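Local coordinates for molybdenum ABC transporter, periplasmic molybdenum-binding protein (Vibrio cholerae, PDB 4RXL), which binds tungstate in this crystal and probably captures molybdate or tungstate in the periplasm for uptake by an ABC transporter, at residues A[115-120]-A[163-168]; A[80-85]-A[195-200]. All blocks are in the same frame, centred on the assembly; numbering follows the deposited sequence.

Interaction 1. Residues A[115-120]-A[163-168]; sequences RLAVAQ and GESPLG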
loop_
_atom_site.group_PDB
_atom_site.type_symbol
_atom_site.label_atom_id
_atom_site.label_comp_id
_atom_site.label_asym_id
_atom_site.label_seq_id
_atom_site.Cartn_x
_atom_site.Cartn_y
_atom_site.Cartn_z
ATOM N N ARG A 115 -1.312 -13.059 -16.864
ATOM C CA ARG A 115 -1.955 -12.981 -15.553
ATOM C C ARG A 115 -2.090 -11.552 -15.005
ATOM O O ARG A 115 -1.292 -10.678 -15.318
ATOM C CB ARG A 115 -1.160 -13.838 -14.574
ATOM C CG ARG A 115 -1.239 -15.320 -14.851
ATOM C CD ARG A 115 -0.501 -16.127 -13.802
ATOM N NE ARG A 115 -0.819 -17.548 -13.957
ATOM C CZ ARG A 115 -1.781 -18.212 -13.304
ATOM N NH1 ARG A 115 -2.554 -17.619 -12.390
ATOM N NH2 ARG A 115 -1.958 -19.505 -13.562
ATOM N N LEU A 116 -3.117 -11.326 -14.192
ATOM C CA LEU A 116 -3.335 -10.038 -13.538
ATOM C C LEU A 116 -2.413 -9.906 -12.329
ATOM O O LEU A 116 -2.468 -10.734 -11.406
ATOM C CB LEU A 116 -4.794 -9.929 -13.071
ATOM C CG LEU A 116 -5.280 -8.673 -12.359
ATOM C CD1 LEU A 116 -5.202 -7.425 -13.222
ATOM C CD2 LEU A 116 -6.719 -8.908 -11.896
ATOM N N ALA A 117 -1.578 -8.872 -12.324
ATOM C CA ALA A 117 -0.646 -8.654 -11.216
ATOM C C ALA A 117 -1.371 -8.061 -10.026
ATOM O O ALA A 117 -1.981 -6.987 -10.119
ATOM C CB ALA A 117 0.499 -7.752 -11.637
ATOM N N VAL A 118 -1.304 -8.754 -8.899
ATOM C CA VAL A 118 -1.875 -8.264 -7.649
ATOM C C VAL A 118 -1.008 -8.714 -6.489
ATOM O O VAL A 118 -0.256 -9.692 -6.634
ATOM C CB VAL A 118 -3.299 -8.800 -7.393
ATOM C CG1 VAL A 118 -4.258 -8.354 -8.491
ATOM C CG2 VAL A 118 -3.302 -10.323 -7.238
ATOM N N ALA A 119 -1.092 -8.002 -5.360
ATOM C CA ALA A 119 -0.454 -8.497 -4.132
ATOM C C ALA A 119 -1.300 -9.644 -3.561
ATOM O O ALA A 119 -2.469 -9.793 -3.923
ATOM C CB ALA A 119 -0.241 -7.410 -3.110
ATOM N N GLN A 120 -0.685 -10.493 -2.737
ATOM C CA GLN A 120 -1.344 -11.688 -2.199
ATOM C C GLN A 120 -2.709 -11.291 -1.621
ATOM O O GLN A 120 -2.795 -10.491 -0.718
ATOM C CB GLN A 120 -0.472 -12.366 -1.124
ATOM C CG GLN A 120 -0.662 -13.883 -1.000
ATOM C CD GLN A 120 -1.986 -14.262 -0.361
ATOM O OE1 GLN A 120 -2.337 -13.740 0.705
ATOM N NE2 GLN A 120 -2.738 -15.162 -1.012
ATOM N N GLY A 163 6.277 -5.595 -18.215
ATOM C CA GLY A 163 5.440 -6.086 -19.285
ATOM C C GLY A 163 5.075 -7.542 -19.144
ATOM O O GLY A 163 4.550 -8.112 -20.075
ATOM N N GLU A 164 5.309 -8.141 -17.973
ATOM C CA GLU A 164 5.022 -9.563 -17.796
ATOM C C GLU A 164 3.528 -9.741 -17.593
ATOM O O GLU A 164 2.948 -10.729 -18.071
ATOM C CB GLU A 164 5.816 -10.166 -16.632
ATOM C CG GLU A 164 7.322 -10.206 -16.865
ATOM C CD GLU A 164 8.128 -10.550 -15.614
ATOM O OE1 GLU A 164 7.750 -11.485 -14.870
ATOM O OE2 GLU A 164 9.161 -9.886 -15.379
ATOM N N SER A 165 2.921 -8.776 -16.893
ATOM C CA SER A 165 1.475 -8.688 -16.756
ATOM C C SER A 165 0.968 -7.476 -17.550
ATOM O O SER A 165 1.506 -6.380 -17.425
ATOM C CB SER A 165 1.079 -8.535 -15.287
ATOM O OG SER A 165 1.217 -9.747 -14.560
ATOM N N PRO A 166 -0.086 -7.662 -18.361
ATOM C CA PRO A 166 -0.665 -6.554 -19.111
ATOM C C PRO A 166 -1.629 -5.726 -18.310
ATOM O O PRO A 166 -1.960 -4.645 -18.737
ATOM C CB PRO A 166 -1.380 -7.262 -20.274
ATOM C CG PRO A 166 -1.770 -8.580 -19.705
ATOM C CD PRO A 166 -0.694 -8.951 -18.733
ATOM N N LEU A 167 -2.060 -6.221 -17.154
ATOM C CA LEU A 167 -2.830 -5.426 -16.204
ATOM C C LEU A 167 -2.369 -5.769 -14.793
ATOM O O LEU A 167 -1.958 -6.906 -14.510
ATOM C CB LEU A 167 -4.328 -5.704 -16.309
ATOM C CG LEU A 167 -5.018 -5.331 -17.616
ATOM C CD1 LEU A 167 -6.424 -5.920 -17.652
ATOM C CD2 LEU A 167 -5.046 -3.819 -17.817
ATOM N N GLY A 168 -2.459 -4.791 -13.904
ATOM C CA GLY A 168 -2.256 -5.017 -12.502
ATOM C C GLY A 168 -3.093 -4.072 -11.683
ATOM O O GLY A 168 -3.606 -3.066 -12.193
HETATM O O HOH W 1 1.513 -12.895 -16.911
#

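Interaction 2. Residues A[80-85]-A[195-200]; sequences TLAANS and IRYPLA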
loop_
_atom_site.group_PDB
_atom_site.type_symbol
_atom_site.label_atom_id
_atom_site.label_comp_id
_atom_site.label_asym_id
_atom_site.label_seq_id
_atom_site.Cartn_x
_atom_site.Cartn_y
_atom_site.Cartn_z
ATOM N N THR A 80 -4.343 7.602 12.317
ATOM C CA THR A 80 -4.376 7.433 10.863
ATOM C C THR A 80 -3.553 8.539 10.212
ATOM O O THR A 80 -3.676 9.725 10.530
ATOM C CB THR A 80 -5.804 7.447 10.304
ATOM O OG1 THR A 80 -6.608 6.557 11.076
ATOM C CG2 THR A 80 -5.817 6.998 8.869
ATOM N N LEU A 81 -2.696 8.124 9.305
ATOM C CA LEU A 81 -1.727 8.995 8.678
ATOM C C LEU A 81 -2.169 9.537 7.294
ATOM O O LEU A 81 -1.869 10.670 6.923
ATOM C CB LEU A 81 -0.446 8.196 8.531
ATOM C CG LEU A 81 0.797 8.932 8.091
ATOM C CD1 LEU A 81 1.087 10.068 9.049
ATOM C CD2 LEU A 81 1.926 7.938 8.061
ATOM N N ALA A 82 -2.842 8.708 6.509
ATOM C CA ALA A 82 -3.053 9.009 5.103
ATOM C C ALA A 82 -4.107 8.074 4.523
ATOM O O ALA A 82 -4.447 7.054 5.122
ATOM C CB ALA A 82 -1.738 8.809 4.362
ATOM N N ALA A 83 -4.578 8.409 3.325
ATOM C CA ALA A 83 -5.476 7.545 2.577
ATOM C C ALA A 83 -4.977 7.374 1.157
ATOM O O ALA A 83 -4.029 8.034 0.723
ATOM C CB ALA A 83 -6.883 8.120 2.580
ATOM N N ASN A 84 -5.596 6.447 0.435
ATOM C CA ASN A 84 -5.182 6.174 -0.939
ATOM C C ASN A 84 -6.403 5.776 -1.738
ATOM O O ASN A 84 -7.504 5.693 -1.199
ATOM C CB ASN A 84 -4.092 5.087 -0.968
ATOM C CG ASN A 84 -3.013 5.326 -2.017
ATOM O OD1 ASN A 84 -3.259 5.916 -3.085
ATOM N ND2 ASN A 84 -1.826 4.799 -1.755
ATOM N N SER A 85 -6.197 5.561 -3.042
ATOM C CA SER A 85 -7.198 4.954 -3.886
ATOM C C SER A 85 -6.539 3.832 -4.654
ATOM O O SER A 85 -5.307 3.685 -4.681
ATOM C CB SER A 85 -7.854 5.973 -4.791
ATOM O OG SER A 85 -6.932 6.477 -5.718
ATOM N N ILE A 195 -9.207 2.897 1.808
ATOM C CA ILE A 195 -7.794 2.642 2.057
ATOM C C ILE A 195 -7.219 3.687 2.998
ATOM O O ILE A 195 -7.263 4.873 2.713
ATOM C CB ILE A 195 -7.009 2.657 0.759
ATOM C CG1 ILE A 195 -7.588 1.611 -0.181
ATOM C CG2 ILE A 195 -5.524 2.425 1.024
ATOM C CD1 ILE A 195 -7.253 1.859 -1.638
ATOM N N ARG A 196 -6.760 3.224 4.163
ATOM C CA ARG A 196 -6.303 4.090 5.226
ATOM C C ARG A 196 -5.042 3.475 5.807
ATOM O O ARG A 196 -4.945 2.248 5.931
ATOM C CB ARG A 196 -7.343 4.203 6.325
ATOM C CG ARG A 196 -8.678 4.758 5.868
ATOM C CD ARG A 196 -8.627 6.253 5.609
ATOM N NE ARG A 196 -9.938 6.777 5.196
ATOM C CZ ARG A 196 -10.409 6.798 3.942
ATOM N NH1 ARG A 196 -11.622 7.293 3.730
ATOM N NH2 ARG A 196 -9.700 6.331 2.887
ATOM N N TYR A 197 -4.058 4.331 6.106
ATOM C CA TYR A 197 -2.765 3.947 6.650
ATOM C C TYR A 197 -2.607 4.341 8.102
ATOM O O TYR A 197 -2.345 5.495 8.394
ATOM C CB TYR A 197 -1.633 4.661 5.883
ATOM C CG TYR A 197 -1.454 4.210 4.470
ATOM C CD1 TYR A 197 -2.300 4.636 3.498
ATOM C CD2 TYR A 197 -0.384 3.362 4.085
ATOM C CE1 TYR A 197 -2.157 4.209 2.181
ATOM C CE2 TYR A 197 -0.217 2.967 2.779
ATOM C CZ TYR A 197 -1.096 3.410 1.816
ATOM O OH TYR A 197 -0.968 3.006 0.498
ATOM N N PRO A 198 -2.778 3.407 9.017
ATOM C CA PRO A 198 -2.456 3.734 10.398
ATOM C C PRO A 198 -0.958 3.764 10.677
ATOM O O PRO A 198 -0.182 3.025 10.091
ATOM C CB PRO A 198 -3.095 2.599 11.194
ATOM C CG PRO A 198 -3.171 1.469 10.247
ATOM C CD PRO A 198 -3.324 2.052 8.863
ATOM N N LEU A 199 -0.586 4.587 11.646
ATOM C CA LEU A 199 0.753 4.663 12.170
ATOM C C LEU A 199 0.658 4.196 13.606
ATOM O O LEU A 199 -0.062 4.811 14.419
ATOM C CB LEU A 199 1.250 6.095 12.093
ATOM C CG LEU A 199 2.466 6.510 12.916
ATOM C CD1 LEU A 199 3.722 5.810 12.412
ATOM C CD2 LEU A 199 2.611 8.018 12.880
ATOM N N ALA A 200 1.363 3.112 13.918
ATOM C CA ALA A 200 1.368 2.540 15.263
ATOM C C ALA A 200 2.695 2.811 15.963
ATOM O O ALA A 200 3.766 2.566 15.396
ATOM C CB ALA A 200 1.104 1.050 15.177
HETATM O O HOH W 2 -9.819 4.249 -0.710
#

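Interaction 1. Residues A[115-120]-A[163-168]
A single beta bridge between A117 and G168 joins strand 116-119 to the loop that leads from helix 153-161 into strand 168-171. The two segments run in the same direction here. The contact is mostly buried and lies in the part of the fold where strand 116-119 also pairs with strand 147-150.

Two hydrogen bonds cross the contact. A117 N donates to L167 O at 3.0 Å, nearly straight. The bridge is continued by a backbone bond between A117 and I169. The second bond comes from a side chain. S165 OG reaches R115 O at 2.8 Å from above the carbonyl plane, 40° out of it. It can do so because the hydroxyl turns back beside its own backbone N (chi1 -74°). The methyl of A117 lies alongside, with CB 3.6 Å from S165 OG. A water extends this end, taking a bond from R115 N and giving one to E164 O.

L116 starts away from the loop, but its end bends back. With CG anti to the backbone N (chi1 -180°), L116 CD1 comes to rest 3.6 Å from L167 CB. L116 CD1 is also 3.5 Å from L167 O. Helix 104-111 packs against both leucines. G168 has no side chain, and its CA sits 3.1 Å from A117 O. The guanidinium of R115 turns away from the loop and bonds to L147 O.

The loop thus supplies a serine hydroxyl where a regular strand would supply a backbone group. R115 O and L167 O each receive a donor from across the contact, one from a side chain and one from a backbone. Apolar packing by L116 flanks the A117 bond.

Interaction 2. Residues A[80-85]-A[195-200]
Strands 80-84 and 195-200 run antiparallel at 156°, with axes 4.4 Å apart, and a classic beta bulge at L81 and A82 faces Y197. L81 N donates to Y197 O at 2.8 Å, and Y197 N returns a bond to A82 O at 2.9 Å. A82 N, buried here, has no partner.

The Y197 ring lies along the face of the sheet that A82 and N84 share. A82 O and N84 CB meet its edge, in the ring plane. N84 ND2 donates to Y197 OH at 3.0 Å, in its own amide plane, with the amide turned 40° from the ring. The same ND2 also bonds T173 OG1, and Y197 OH bonds S13 OG. N84 OD1 takes a bond from S85 N. F229 meets the tyrosine edge-to-face.

I195 O takes R196 NH2 at 2.8 Å and, from the opposite face of its plane, a longer and more bent bond from N84 N at 3.2 Å. R196 gets there by bending at chi2 (-74°), which brings its guanidinium back beside A83, with R196 NH2 3.4 Å from A83 CB. Beyond, T80 CG2 touches R196 CB.

Y197 is therefore a second-shell residue, bonded to S13 of the tungstate pocket. N84 backs it up. Bonds at ND2 and OD1 would set the rotation of the N84 amide, and its bond to Y197 probably steadies the hydroxyl.

The two contacts are well separated, on either side of the middle of the chain. Their centres are 24 Å apart, and their nearest atoms are about 10 Å apart without touching. Both segments of interaction 1 fall between residues 85 and 195, in the part of the sequence that interaction 2 spans. Interaction 2 is the nearer to the ligand: the side chain of Y197 is about 5 Å from the tungstate, against about 12 Å for that of A117. Strand 168-171 connects them. It starts at G168 in interaction 1 and ends at Y171, a pocket residue touched by N84, I195 and Y197. This fits a solute-binding protein that holds its anion between two lobes.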